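Local coordinates for protein DNA polymerase III subunit beta (Deinococcus radiodurans, PDB 4TRT) that probably tethers DNA polymerases and other proteins to DNA as a ring-shaped head-to-tail homodimer encircling the duplex, giving them processivity, at residues E207-Y212 and T218-R223; D214-V219 and K225-L230; I246-T251 and Q309-A314; E332-G337 and P341-A346. All blocks are in the same frame, centred on the assembly; numbering follows the deposited sequence.

Interaction 1 (E207-Y212 and T218-R223)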
loop_
_atom_site.group_PDB
_atom_site.type_symbol
_atom_site.label_atom_id
_atom_site.label_comp_id
_atom_site.label_asym_id
_atom_site.label_seq_id
_atom_site.Cartn_x
_atom_site.Cartn_y
_atom_site.Cartn_z
ATOM N N GLU A 207 -16.831 -17.212 21.418
ATOM C CA GLU A 207 -16.934 -16.638 22.747
ATOM C C GLU A 207 -15.701 -15.824 23.161
ATOM O O GLU A 207 -14.567 -16.255 22.976
ATOM C CB GLU A 207 -17.178 -17.752 23.759
ATOM C CG GLU A 207 -17.412 -17.267 25.181
ATOM C CD GLU A 207 -17.773 -18.398 26.127
ATOM O OE1 GLU A 207 -18.457 -19.343 25.678
ATOM O OE2 GLU A 207 -17.380 -18.334 27.320
ATOM N N ALA A 208 -15.951 -14.649 23.733
ATOM C CA ALA A 208 -14.928 -13.834 24.357
ATOM C C ALA A 208 -15.290 -13.649 25.829
ATOM O O ALA A 208 -16.397 -13.214 26.144
ATOM C CB ALA A 208 -14.843 -12.493 23.662
ATOM N N ARG A 209 -14.364 -13.973 26.722
ATOM C CA ARG A 209 -14.601 -13.912 28.167
ATOM C C ARG A 209 -13.878 -12.728 28.800
ATOM O O ARG A 209 -12.709 -12.496 28.510
ATOM C CB ARG A 209 -14.122 -15.204 28.837
ATOM C CG ARG A 209 -15.079 -16.383 28.677
ATOM C CD ARG A 209 -14.476 -17.741 29.044
ATOM N NE ARG A 209 -13.227 -18.068 28.345
ATOM C CZ ARG A 209 -13.117 -18.513 27.088
ATOM N NH1 ARG A 209 -14.187 -18.684 26.317
ATOM N NH2 ARG A 209 -11.908 -18.779 26.592
ATOM N N PHE A 210 -14.564 -11.998 29.677
ATOM C CA PHE A 210 -13.970 -10.874 30.412
ATOM C C PHE A 210 -13.646 -11.304 31.837
ATOM O O PHE A 210 -14.479 -11.920 32.512
ATOM C CB PHE A 210 -14.951 -9.698 30.520
ATOM C CG PHE A 210 -15.182 -8.935 29.245
ATOM C CD1 PHE A 210 -14.651 -9.333 28.028
ATOM C CD2 PHE A 210 -15.983 -7.797 29.278
ATOM C CE1 PHE A 210 -14.901 -8.603 26.880
ATOM C CE2 PHE A 210 -16.234 -7.067 28.135
ATOM C CZ PHE A 210 -15.683 -7.463 26.934
ATOM N N THR A 211 -12.446 -10.966 32.293
ATOM C CA THR A 211 -12.084 -11.081 33.696
ATOM C C THR A 211 -11.801 -9.668 34.191
ATOM O O THR A 211 -10.874 -9.015 33.700
ATOM C CB THR A 211 -10.810 -11.930 33.899
ATOM O OG1 THR A 211 -10.967 -13.204 33.261
ATOM C CG2 THR A 211 -10.524 -12.116 35.386
ATOM N N TYR A 212 -12.583 -9.209 35.170
ATOM C CA TYR A 212 -12.410 -7.875 35.752
ATOM C C TYR A 212 -11.216 -7.851 36.690
ATOM O O TYR A 212 -10.994 -8.790 37.441
ATOM C CB TYR A 212 -13.649 -7.465 36.549
ATOM C CG TYR A 212 -14.920 -7.428 35.748
ATOM C CD1 TYR A 212 -14.976 -6.744 34.540
ATOM C CD2 TYR A 212 -16.074 -8.060 36.203
ATOM C CE1 TYR A 212 -16.142 -6.700 33.805
ATOM C CE2 TYR A 212 -17.248 -8.021 35.477
ATOM C CZ TYR A 212 -17.275 -7.338 34.280
ATOM O OH TYR A 212 -18.433 -7.277 33.550
ATOM N N THR A 218 -9.081 -8.299 31.487
ATOM C CA THR A 218 -8.492 -9.371 30.698
ATOM C C THR A 218 -9.573 -9.978 29.802
ATOM O O THR A 218 -10.655 -10.357 30.271
ATOM C CB THR A 218 -7.870 -10.470 31.587
ATOM O OG1 THR A 218 -6.865 -9.895 32.430
ATOM C CG2 THR A 218 -7.240 -11.578 30.724
ATOM N N VAL A 219 -9.287 -10.033 28.505
ATOM C CA VAL A 219 -10.197 -10.596 27.526
ATOM C C VAL A 219 -9.588 -11.866 26.973
ATOM O O VAL A 219 -8.439 -11.850 26.494
ATOM C CB VAL A 219 -10.465 -9.616 26.369
ATOM C CG1 VAL A 219 -11.422 -10.227 25.350
ATOM C CG2 VAL A 219 -11.038 -8.309 26.903
ATOM N N THR A 220 -10.346 -12.958 27.058
ATOM C CA THR A 220 -9.884 -14.264 26.606
ATOM C C THR A 220 -10.782 -14.800 25.505
ATOM O O THR A 220 -12.011 -14.842 25.644
ATOM C CB THR A 220 -9.830 -15.274 27.756
ATOM O OG1 THR A 220 -9.020 -14.753 28.811
ATOM C CG2 THR A 220 -9.229 -16.603 27.285
ATOM N N THR A 221 -10.154 -15.204 24.408
ATOM C CA THR A 221 -10.846 -15.808 23.293
ATOM C C THR A 221 -10.307 -17.209 23.114
ATOM O O THR A 221 -9.572 -17.731 23.964
ATOM C CB THR A 221 -10.568 -15.064 21.979
ATOM O OG1 THR A 221 -9.270 -15.452 21.485
ATOM C CG2 THR A 221 -10.625 -13.573 22.169
ATOM N N ASP A 222 -10.689 -17.816 21.998
ATOM C CA ASP A 222 -10.005 -18.966 21.462
ATOM C C ASP A 222 -8.521 -18.624 21.233
ATOM O O ASP A 222 -8.164 -17.888 20.306
ATOM C CB ASP A 222 -10.738 -19.383 20.180
ATOM C CG ASP A 222 -9.914 -20.255 19.279
ATOM O OD1 ASP A 222 -9.688 -21.421 19.640
ATOM O OD2 ASP A 222 -9.518 -19.776 18.195
ATOM N N ARG A 223 -7.678 -19.130 22.126
ATOM C CA ARG A 223 -6.209 -19.054 22.018
ATOM C C ARG A 223 -5.529 -17.726 22.380
ATOM O O ARG A 223 -4.333 -17.739 22.648
ATOM C CB ARG A 223 -5.723 -19.540 20.646
ATOM C CG ARG A 223 -5.981 -21.023 20.406
ATOM C CD ARG A 223 -5.619 -21.409 19.002
ATOM N NE ARG A 223 -5.881 -22.822 18.745
ATOM C CZ ARG A 223 -5.582 -23.434 17.606
ATOM N NH1 ARG A 223 -4.986 -22.771 16.620
ATOM N NH2 ARG A 223 -5.873 -24.721 17.449
HETATM O O HOH W 1 -11.021 -13.588 30.509
HETATM O O HOH W 2 -8.277 -8.368 34.561
#

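Interaction 2 (D214-V219 and K225-L230)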
loop_
_atom_site.group_PDB
_atom_site.type_symbol
_atom_site.label_atom_id
_atom_site.label_comp_id
_atom_site.label_asym_id
_atom_site.label_seq_id
_atom_site.Cartn_x
_atom_site.Cartn_y
_atom_site.Cartn_z
ATOM N N ASP A 214 -8.348 -4.812 38.860
ATOM C CA ASP A 214 -8.277 -3.482 39.457
ATOM C C ASP A 214 -7.720 -2.510 38.420
ATOM O O ASP A 214 -6.533 -2.531 38.122
ATOM C CB ASP A 214 -7.387 -3.513 40.705
ATOM C CG ASP A 214 -7.301 -2.169 41.401
ATOM O OD1 ASP A 214 -8.126 -1.276 41.122
ATOM O OD2 ASP A 214 -6.412 -2.010 42.251
ATOM N N GLY A 215 -8.588 -1.665 37.875
ATOM C CA GLY A 215 -8.208 -0.732 36.818
ATOM C C GLY A 215 -7.780 -1.406 35.515
ATOM O O GLY A 215 -7.110 -0.793 34.691
ATOM N N MET A 216 -8.165 -2.667 35.328
ATOM C CA MET A 216 -7.748 -3.416 34.156
ATOM C C MET A 216 -8.794 -4.454 33.790
ATOM O O MET A 216 -9.694 -4.754 34.575
ATOM C CB MET A 216 -6.370 -4.065 34.369
ATOM C CG MET A 216 -6.324 -5.242 35.340
ATOM S SD MET A 216 -4.721 -6.095 35.347
ATOM C CE MET A 216 -4.629 -6.673 33.653
ATOM N N LEU A 217 -8.667 -4.974 32.577
ATOM C CA LEU A 217 -9.562 -5.987 32.046
ATOM C C LEU A 217 -8.708 -7.031 31.344
ATOM O O LEU A 217 -7.716 -6.690 30.704
ATOM C CB LEU A 217 -10.529 -5.356 31.047
ATOM C CG LEU A 217 -11.553 -6.282 30.364
ATOM C CD1 LEU A 217 -12.592 -6.734 31.377
ATOM C CD2 LEU A 217 -12.227 -5.600 29.178
ATOM N N THR A 218 -9.081 -8.299 31.487
ATOM C CA THR A 218 -8.492 -9.371 30.698
ATOM C C THR A 218 -9.573 -9.978 29.802
ATOM O O THR A 218 -10.655 -10.357 30.271
ATOM C CB THR A 218 -7.870 -10.470 31.587
ATOM O OG1 THR A 218 -6.865 -9.895 32.430
ATOM C CG2 THR A 218 -7.240 -11.578 30.724
ATOM N N VAL A 219 -9.287 -10.033 28.505
ATOM C CA VAL A 219 -10.197 -10.596 27.526
ATOM C C VAL A 219 -9.588 -11.866 26.973
ATOM O O VAL A 219 -8.439 -11.850 26.494
ATOM C CB VAL A 219 -10.465 -9.616 26.369
ATOM C CG1 VAL A 219 -11.422 -10.227 25.350
ATOM C CG2 VAL A 219 -11.038 -8.309 26.903
ATOM N N LYS A 225 -5.187 -14.257 24.909
ATOM C CA LYS A 225 -5.495 -13.536 26.140
ATOM C C LYS A 225 -4.887 -12.135 26.047
ATOM O O LYS A 225 -3.729 -11.984 25.648
ATOM C CB LYS A 225 -4.906 -14.251 27.349
ATOM C CG LYS A 225 -5.175 -15.747 27.391
ATOM C CD LYS A 225 -4.662 -16.340 28.691
ATOM C CE LYS A 225 -5.164 -17.753 28.938
ATOM N NZ LYS A 225 -4.225 -18.747 28.382
ATOM N N MET A 226 -5.650 -11.110 26.420
ATOM C CA MET A 226 -5.150 -9.734 26.364
ATOM C C MET A 226 -5.441 -9.024 27.661
ATOM O O MET A 226 -6.597 -9.043 28.125
ATOM C CB MET A 226 -5.793 -8.966 25.205
ATOM C CG MET A 226 -5.262 -7.547 25.049
ATOM S SD MET A 226 -6.036 -6.581 23.747
ATOM C CE MET A 226 -5.166 -7.163 22.306
ATOM N N ASN A 227 -4.412 -8.391 28.228
ATOM C CA ASN A 227 -4.565 -7.476 29.355
ATOM C C ASN A 227 -4.579 -6.048 28.831
ATOM O O ASN A 227 -3.738 -5.673 27.999
ATOM C CB ASN A 227 -3.415 -7.600 30.372
ATOM C CG ASN A 227 -3.394 -8.929 31.101
ATOM O OD1 ASN A 227 -4.429 -9.582 31.263
ATOM N ND2 ASN A 227 -2.203 -9.325 31.580
ATOM N N LEU A 228 -5.524 -5.254 29.327
ATOM C CA LEU A 228 -5.588 -3.835 29.003
ATOM C C LEU A 228 -6.036 -3.037 30.205
ATOM O O LEU A 228 -6.652 -3.582 31.127
ATOM C CB LEU A 228 -6.543 -3.566 27.858
ATOM C CG LEU A 228 -7.939 -4.178 28.013
ATOM C CD1 LEU A 228 -9.055 -3.196 27.685
ATOM C CD2 LEU A 228 -8.044 -5.438 27.158
ATOM N N LYS A 229 -5.713 -1.751 30.177
ATOM C CA LYS A 229 -6.094 -0.839 31.227
ATOM C C LYS A 229 -7.522 -0.410 30.986
ATOM O O LYS A 229 -8.010 -0.480 29.866
ATOM C CB LYS A 229 -5.208 0.397 31.210
ATOM C CG LYS A 229 -3.759 0.120 31.529
ATOM C CD LYS A 229 -2.929 1.384 31.392
ATOM C CE LYS A 229 -1.449 1.075 31.518
ATOM N NZ LYS A 229 -0.667 2.181 30.903
ATOM N N LEU A 230 -8.197 0.009 32.048
ATOM C CA LEU A 230 -9.529 0.577 31.943
ATOM C C LEU A 230 -9.454 2.014 32.457
ATOM O O LEU A 230 -8.679 2.295 33.361
ATOM C CB LEU A 230 -10.513 -0.206 32.814
ATOM C CG LEU A 230 -10.918 -1.603 32.355
ATOM C CD1 LEU A 230 -11.844 -2.245 33.386
ATOM C CD2 LEU A 230 -11.559 -1.530 30.980
#

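Interaction 3 (I246-T251 and Q309-A314)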
loop_
_atom_site.group_PDB
_atom_site.type_symbol
_atom_site.label_atom_id
_atom_site.label_comp_id
_atom_site.label_asym_id
_atom_site.label_seq_id
_atom_site.Cartn_x
_atom_site.Cartn_y
_atom_site.Cartn_z
ATOM N N ILE A 246 -37.489 15.476 16.014
ATOM C CA ILE A 246 -37.111 15.323 14.618
ATOM C C ILE A 246 -38.154 15.987 13.728
ATOM O O ILE A 246 -39.348 15.719 13.875
ATOM C CB ILE A 246 -36.957 13.830 14.267
ATOM C CG1 ILE A 246 -35.897 13.189 15.173
ATOM C CG2 ILE A 246 -36.587 13.637 12.797
ATOM C CD1 ILE A 246 -34.519 13.875 15.136
ATOM N N LYS A 247 -37.701 16.854 12.823
ATOM C CA LYS A 247 -38.576 17.652 11.930
ATOM C C LYS A 247 -38.585 17.142 10.489
ATOM O O LYS A 247 -39.477 17.474 9.715
ATOM C CB LYS A 247 -38.097 19.119 11.879
ATOM C CG LYS A 247 -38.037 19.877 13.199
ATOM C CD LYS A 247 -39.391 19.978 13.845
ATOM C CE LYS A 247 -39.363 20.841 15.099
ATOM N NZ LYS A 247 -40.479 20.415 15.997
ATOM N N LEU A 248 -37.542 16.422 10.103
ATOM C CA LEU A 248 -37.374 15.998 8.727
ATOM C C LEU A 248 -36.607 14.673 8.690
ATOM O O LEU A 248 -35.594 14.521 9.371
ATOM C CB LEU A 248 -36.626 17.077 7.935
ATOM C CG LEU A 248 -36.246 16.833 6.468
ATOM C CD1 LEU A 248 -37.473 16.673 5.570
ATOM C CD2 LEU A 248 -35.367 17.985 5.984
ATOM N N GLN A 249 -37.105 13.742 7.874
ATOM C CA GLN A 249 -36.541 12.410 7.721
ATOM C C GLN A 249 -36.282 12.217 6.248
ATOM O O GLN A 249 -37.150 12.497 5.432
ATOM C CB GLN A 249 -37.537 11.353 8.210
ATOM C CG GLN A 249 -37.077 9.913 8.039
ATOM C CD GLN A 249 -38.178 8.941 8.423
ATOM O OE1 GLN A 249 -38.683 8.994 9.546
ATOM N NE2 GLN A 249 -38.590 8.072 7.476
ATOM N N VAL A 250 -35.081 11.774 5.905
ATOM C CA VAL A 250 -34.714 11.527 4.527
ATOM C C VAL A 250 -34.177 10.106 4.464
ATOM O O VAL A 250 -33.395 9.704 5.318
ATOM C CB VAL A 250 -33.640 12.535 4.043
ATOM C CG1 VAL A 250 -33.085 12.131 2.677
ATOM C CG2 VAL A 250 -34.239 13.939 3.962
ATOM N N THR A 251 -34.623 9.339 3.470
ATOM C CA THR A 251 -34.168 7.987 3.296
ATOM C C THR A 251 -33.600 7.868 1.876
ATOM O O THR A 251 -34.227 8.334 0.917
ATOM C CB THR A 251 -35.369 7.023 3.501
ATOM O OG1 THR A 251 -35.847 7.145 4.857
ATOM C CG2 THR A 251 -34.966 5.634 3.229
ATOM N N GLN A 309 -40.550 20.780 4.897
ATOM C CA GLN A 309 -40.378 20.282 3.527
ATOM C C GLN A 309 -39.039 20.687 2.908
ATOM O O GLN A 309 -38.700 20.214 1.828
ATOM C CB GLN A 309 -41.505 20.764 2.623
ATOM C CG GLN A 309 -42.861 20.156 2.945
ATOM C CD GLN A 309 -43.510 20.787 4.149
ATOM O OE1 GLN A 309 -43.611 22.004 4.240
ATOM N NE2 GLN A 309 -43.954 19.955 5.090
ATOM N N ALA A 310 -38.288 21.556 3.585
ATOM C CA ALA A 310 -36.971 21.956 3.086
ATOM C C ALA A 310 -36.057 22.303 4.243
ATOM O O ALA A 310 -36.509 22.792 5.271
ATOM C CB ALA A 310 -37.080 23.124 2.116
ATOM N N MET A 311 -34.774 22.013 4.083
ATOM C CA MET A 311 -33.798 22.328 5.110
ATOM C C MET A 311 -32.405 22.427 4.511
ATOM O O MET A 311 -32.041 21.658 3.612
ATOM C CB MET A 311 -33.811 21.272 6.230
ATOM C CG MET A 311 -33.190 21.760 7.521
ATOM S SD MET A 311 -33.322 20.584 8.895
ATOM C CE MET A 311 -35.032 20.775 9.407
ATOM N N SER A 312 -31.641 23.382 5.031
ATOM C CA SER A 312 -30.260 23.584 4.654
ATOM C C SER A 312 -29.364 23.468 5.879
ATOM O O SER A 312 -29.559 24.180 6.875
ATOM C CB SER A 312 -30.075 24.961 4.024
ATOM O OG SER A 312 -28.759 25.046 3.507
ATOM N N LEU A 313 -28.397 22.561 5.807
ATOM C CA LEU A 313 -27.490 22.296 6.918
ATOM C C LEU A 313 -26.049 22.266 6.417
ATOM O O LEU A 313 -25.808 22.086 5.219
ATOM C CB LEU A 313 -27.821 20.953 7.582
ATOM C CG LEU A 313 -29.277 20.646 7.939
ATOM C CD1 LEU A 313 -29.921 19.778 6.863
ATOM C CD2 LEU A 313 -29.382 19.992 9.310
ATOM N N ALA A 314 -25.108 22.468 7.336
ATOM C CA ALA A 314 -23.677 22.401 7.043
ATOM C C ALA A 314 -23.021 21.428 8.003
ATOM O O ALA A 314 -23.220 21.527 9.223
ATOM C CB ALA A 314 -23.041 23.783 7.199
#

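Interaction 4 (E332-G337 and P341-A346)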
loop_
_atom_site.group_PDB
_atom_site.type_symbol
_atom_site.label_atom_id
_atom_site.label_comp_id
_atom_site.label_asym_id
_atom_site.label_seq_id
_atom_site.Cartn_x
_atom_site.Cartn_y
_atom_site.Cartn_z
ATOM N N GLU A 332 -31.001 6.399 6.783
ATOM C CA GLU A 332 -32.060 7.246 7.287
ATOM C C GLU A 332 -31.385 8.423 7.971
ATOM O O GLU A 332 -30.560 8.239 8.861
ATOM C CB GLU A 332 -32.877 6.459 8.312
ATOM C CG GLU A 332 -34.372 6.601 8.213
ATOM C CD GLU A 332 -35.083 5.577 9.102
ATOM O OE1 GLU A 332 -34.937 5.673 10.328
ATOM O OE2 GLU A 332 -35.768 4.666 8.583
ATOM N N LEU A 333 -31.695 9.632 7.526
ATOM C CA LEU A 333 -31.125 10.852 8.124
ATOM C C LEU A 333 -32.262 11.581 8.820
ATOM O O LEU A 333 -33.261 11.922 8.180
ATOM C CB LEU A 333 -30.515 11.765 7.038
ATOM C CG LEU A 333 -29.718 11.093 5.914
ATOM C CD1 LEU A 333 -29.254 12.134 4.913
ATOM C CD2 LEU A 333 -28.555 10.277 6.489
ATOM N N LEU A 334 -32.106 11.822 10.116
ATOM C CA LEU A 334 -33.121 12.464 10.915
ATOM C C LEU A 334 -32.584 13.806 11.406
ATOM O O LEU A 334 -31.599 13.859 12.148
ATOM C CB LEU A 334 -33.459 11.591 12.108
ATOM C CG LEU A 334 -33.845 10.133 11.855
ATOM C CD1 LEU A 334 -33.994 9.437 13.209
ATOM C CD2 LEU A 334 -35.120 10.027 11.055
ATOM N N PHE A 335 -33.256 14.885 11.002
ATOM C CA PHE A 335 -32.809 16.241 11.273
ATOM C C PHE A 335 -33.721 16.912 12.283
ATOM O O PHE A 335 -34.954 16.806 12.182
ATOM C CB PHE A 335 -32.806 17.055 9.983
ATOM C CG PHE A 335 -31.902 16.514 8.937
ATOM C CD1 PHE A 335 -30.526 16.548 9.109
ATOM C CD2 PHE A 335 -32.424 15.958 7.773
ATOM C CE1 PHE A 335 -29.680 16.066 8.127
ATOM C CE2 PHE A 335 -31.583 15.451 6.800
ATOM C CZ PHE A 335 -30.207 15.517 6.977
ATOM N N SER A 336 -33.122 17.569 13.273
ATOM C CA SER A 336 -33.891 18.271 14.283
ATOM C C SER A 336 -34.024 19.761 13.955
ATOM O O SER A 336 -34.762 20.459 14.627
ATOM C CB SER A 336 -33.287 18.066 15.672
ATOM O OG SER A 336 -31.993 18.638 15.784
ATOM N N GLY A 337 -33.301 20.241 12.943
ATOM C CA GLY A 337 -33.241 21.676 12.646
ATOM C C GLY A 337 -31.965 22.039 11.899
ATOM O O GLY A 337 -30.990 21.260 11.884
ATOM N N PRO A 341 -28.575 19.094 16.248
ATOM C CA PRO A 341 -27.953 17.829 15.841
ATOM C C PRO A 341 -28.863 16.916 14.996
ATOM O O PRO A 341 -30.098 17.054 14.997
ATOM C CB PRO A 341 -27.561 17.183 17.179
ATOM C CG PRO A 341 -27.452 18.331 18.149
ATOM C CD PRO A 341 -28.534 19.283 17.716
ATOM N N ALA A 342 -28.223 16.027 14.259
ATOM C CA ALA A 342 -28.887 15.071 13.383
ATOM C C ALA A 342 -28.525 13.650 13.780
ATOM O O ALA A 342 -27.482 13.423 14.388
ATOM C CB ALA A 342 -28.476 15.322 11.941
ATOM N N ILE A 343 -29.373 12.692 13.406
ATOM C CA ILE A 343 -29.086 11.268 13.604
ATOM C C ILE A 343 -28.972 10.615 12.225
ATOM O O ILE A 343 -29.830 10.834 11.367
ATOM C CB ILE A 343 -30.183 10.570 14.433
ATOM C CG1 ILE A 343 -30.263 11.154 15.850
ATOM C CG2 ILE A 343 -29.941 9.072 14.512
ATOM C CD1 ILE A 343 -31.510 10.710 16.601
ATOM N N PHE A 344 -27.888 9.859 12.009
ATOM C CA PHE A 344 -27.729 9.017 10.833
ATOM C C PHE A 344 -27.765 7.559 11.292
ATOM O O PHE A 344 -27.103 7.182 12.259
ATOM C CB PHE A 344 -26.405 9.268 10.097
ATOM C CG PHE A 344 -26.198 10.679 9.599
ATOM C CD1 PHE A 344 -27.217 11.621 9.588
ATOM C CD2 PHE A 344 -24.963 11.029 9.058
ATOM C CE1 PHE A 344 -26.992 12.894 9.117
ATOM C CE2 PHE A 344 -24.733 12.292 8.555
ATOM C CZ PHE A 344 -25.747 13.237 8.604
ATOM N N ARG A 345 -28.569 6.744 10.620
ATOM C CA ARG A 345 -28.677 5.326 10.948
ATOM C C ARG A 345 -29.139 4.522 9.725
ATOM O O ARG A 345 -29.468 5.111 8.691
ATOM C CB ARG A 345 -29.628 5.137 12.128
ATOM C CG ARG A 345 -31.035 5.641 11.891
ATOM C CD ARG A 345 -31.932 5.485 13.107
ATOM N NE ARG A 345 -33.311 5.491 12.652
ATOM C CZ ARG A 345 -34.373 5.298 13.413
ATOM N NH1 ARG A 345 -34.256 5.100 14.723
ATOM N NH2 ARG A 345 -35.576 5.299 12.847
ATOM N N ALA A 346 -29.131 3.192 9.832
ATOM C CA ALA A 346 -29.780 2.330 8.821
ATOM C C ALA A 346 -31.296 2.386 9.008
ATOM O O ALA A 346 -31.776 2.766 10.072
ATOM C CB ALA A 346 -29.273 0.893 8.904
#

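Interaction 1 (E207-Y212 and T218-R223)
Two torsions carry the Arg-209 side chain over Thr-220: chi1 (-78°) sets CG beside the backbone N, and a bend at chi3 (-54°) folds the guanidinium back over the neighbouring strand. One of its faces then lies over the carbonyl O of Thr-220, and NH2 comes 3.5 Å from Thr-220 CG2. NH1 also makes a weak, long salt bridge to OE2 of Glu-207, 3.4 Å away, two residues back on the same strand. The opposite face of the sheet is apolar. There Phe-210 and Val-219 run side by side in the same direction, CE1 of the ring 3.9 Å from CG2 of Val-219. Backbone pairing is regular: Arg-209 N reaches Thr-220 O at 2.7 Å with a return bond from Thr-220 N, and Thr-211 and Thr-218 exchange a second such pair. Water 1 bridges the arginine side of the sheet, donating to Arg-209 O and to Thr-211 OG1 (each 2.8 Å) and hydrogen-bonding Thr-220 OG1 at 2.9 Å; Thr-211 OG1 is also bonded to the carbonyl of Gln-123. Alternating hydrogen-bonded and non-hydrogen-bonded pairs, with strand directions 157° apart, identify an antiparallel beta hairpin in the central domain of the sliding clamp.

Interaction 2 (D214-V219 and K225-L230)
Leu-217, Leu-228 and Leu-230 form the apolar centre of this contact, with Val-219 extending it along the sheet. Leu-217, Leu-228 and Val-219 share one side of an antiparallel beta hairpin, in which strand 216-219 meets strand 225-229 at 159°. Leu-228 takes an unusual first torsion (chi1 51°), with CG between its own backbone N and carbonyl carbon. This leans the branch across the hairpin, CG passing 4.2 Å from Leu-217 CB while CD2 lies 4.2 Å from Val-219 CG2. Leu-230 packs on from beyond the strand end, its CD2 4.0 Å from Leu-217 CB and its CD1 against the Met-216 carbonyl. Ile-191 of strand 189-192 covers the leucines, and Leu-199 of helix 193-202 packs on Val-219.

Paired backbone bonds join Leu-217 to Leu-228 and Val-219 to Met-226. On the other side of the sheet, the Met-216 chain is bent at chi3 and brings CE 3.6 Å from Asn-227 CB. Next to it Thr-218 OG1 donates to Asn-227 OD1 at 2.7 Å, tilted 28° from the amide carbonyl plane. Asn-227 ND2 bonds to Ser-119 O and Asp-53 OD2, which together with the threonine fixes the rotation of the amide. Lys-229 forms a salt bridge with Glu-51, a further tie to the N-terminal domain. At the open end of the hairpin, away from the turn, Leu-230 N donates to Gly-215 O across 3.0 Å from well above the carbonyl plane.

Interaction 3 (I246-T251 and Q309-A314)
Leu-248 and Met-311 overlap head to tail, each side chain reaching beside the base of the other. The evidence is a pair of reciprocal approaches: Leu-248 CD2 is 3.6 Å from Met-311 CB, and Met-311 CE is 4.3 Å from Leu-248 CB. The contact joins two layers of the C-terminal clamp domain. Strand 248-253 belongs to the sheet that also holds strand 330-335, whereas strand 310-316 belongs to the other sheet, beside strand 275-281. A spacing of 7.4 Å between the CA atoms of Leu-248 and Gln-309, the nearest pair, is too wide for strand pairing, and no hydrogen bond crosses; the two segments meet through side chains and bury 158 Å² in all.

Both side chains leave their strands with CG anti to the backbone N (chi1 176° for Leu-248, -160° for Met-311), which projects them across the gap. Phe-335 of strand 330-335 touches Leu-248 and Met-311 alike, while Val-280 of strand 275-281 also packs on the leucine. Lys-247 and Leu-248 form a classic beta bulge opposite Phe-335, both residues pairing with it through the backbone. The bulge brings two consecutive residues to the methionine. Lys-247 starts toward it but turns its amine away to a salt bridge with Asp-245, leaving the aliphatic base for contact. A bend at chi3 of Met-311 completes the fit by turning its methyl to that base, CE lying 4.3 Å from Lys-247 CB.

Interaction 4 (E332-G337 and P341-A346)
Charge pairing comes first: both NE and NH2 of Arg-345 hold the same oxygen, OE1 of Glu-332, at 2.8 and 2.6 Å. That oxygen lies in the guanidinium plane, although the carboxylate itself is turned 50° from it. The other oxygen, OE2, accepts from Gly-348 N, so the buried carboxylate is gripped on both of its oxygens. With CG between its backbone N and carbonyl carbon and the chain extended to NE, Arg-345 runs alongside the glutamate, and Leu-334 CD1 sits over one guanidinium face, 4.0 Å from NE.

A second polar link closes the turn end. Ser-336 OG donates to Pro-341 O at 2.6 Å, in the carbonyl plane and on a lone pair, and also bonds to Ser-340 OG.

Apolar and aromatic contacts fill the opposite face. Leu-333 CD2 stands over the Phe-344 ring in a CH-pi contact, 4.0 Å from the centroid and 26° off the normal. Phe-335 CE1 meets the edge of that ring, and its CD1 lies 3.7 Å from Ala-342 CB. Phe-315 of strand 310-316 covers Phe-335 and Ala-342.

Backbone bonds pair Glu-332 with Arg-345 and Leu-334 with Ile-343, each in both directions. Strand directions 169° apart and this alternating register define an antiparallel beta hairpin, whose aromatic face packs on the second sheet of the C-terminal clamp domain.

Interactions 1 and 2 are successive hairpins of the central domain, sharing strand 216-220 through Thr-218 and Val-219, their centres about 10 Å apart. Their sheet continues through strand 224-229 into strand 52-59, joining the central and N-terminal domains. Further along the chain, interactions 3 and 4 lie in the C-terminal domain with centres about 8 Å apart; strands 248-253 and 330-335 are neighbours, with a probable hydrogen bond from Leu-333 N to Val-250 O. The sheet of interaction 4 runs on through strand 353-357 to strand 175-181 of the central domain. Nearest atoms of interactions 1 and 4 are about 24 Å apart. Continuous sheets across domain boundaries thus build the curved subunit that pairs into a ring.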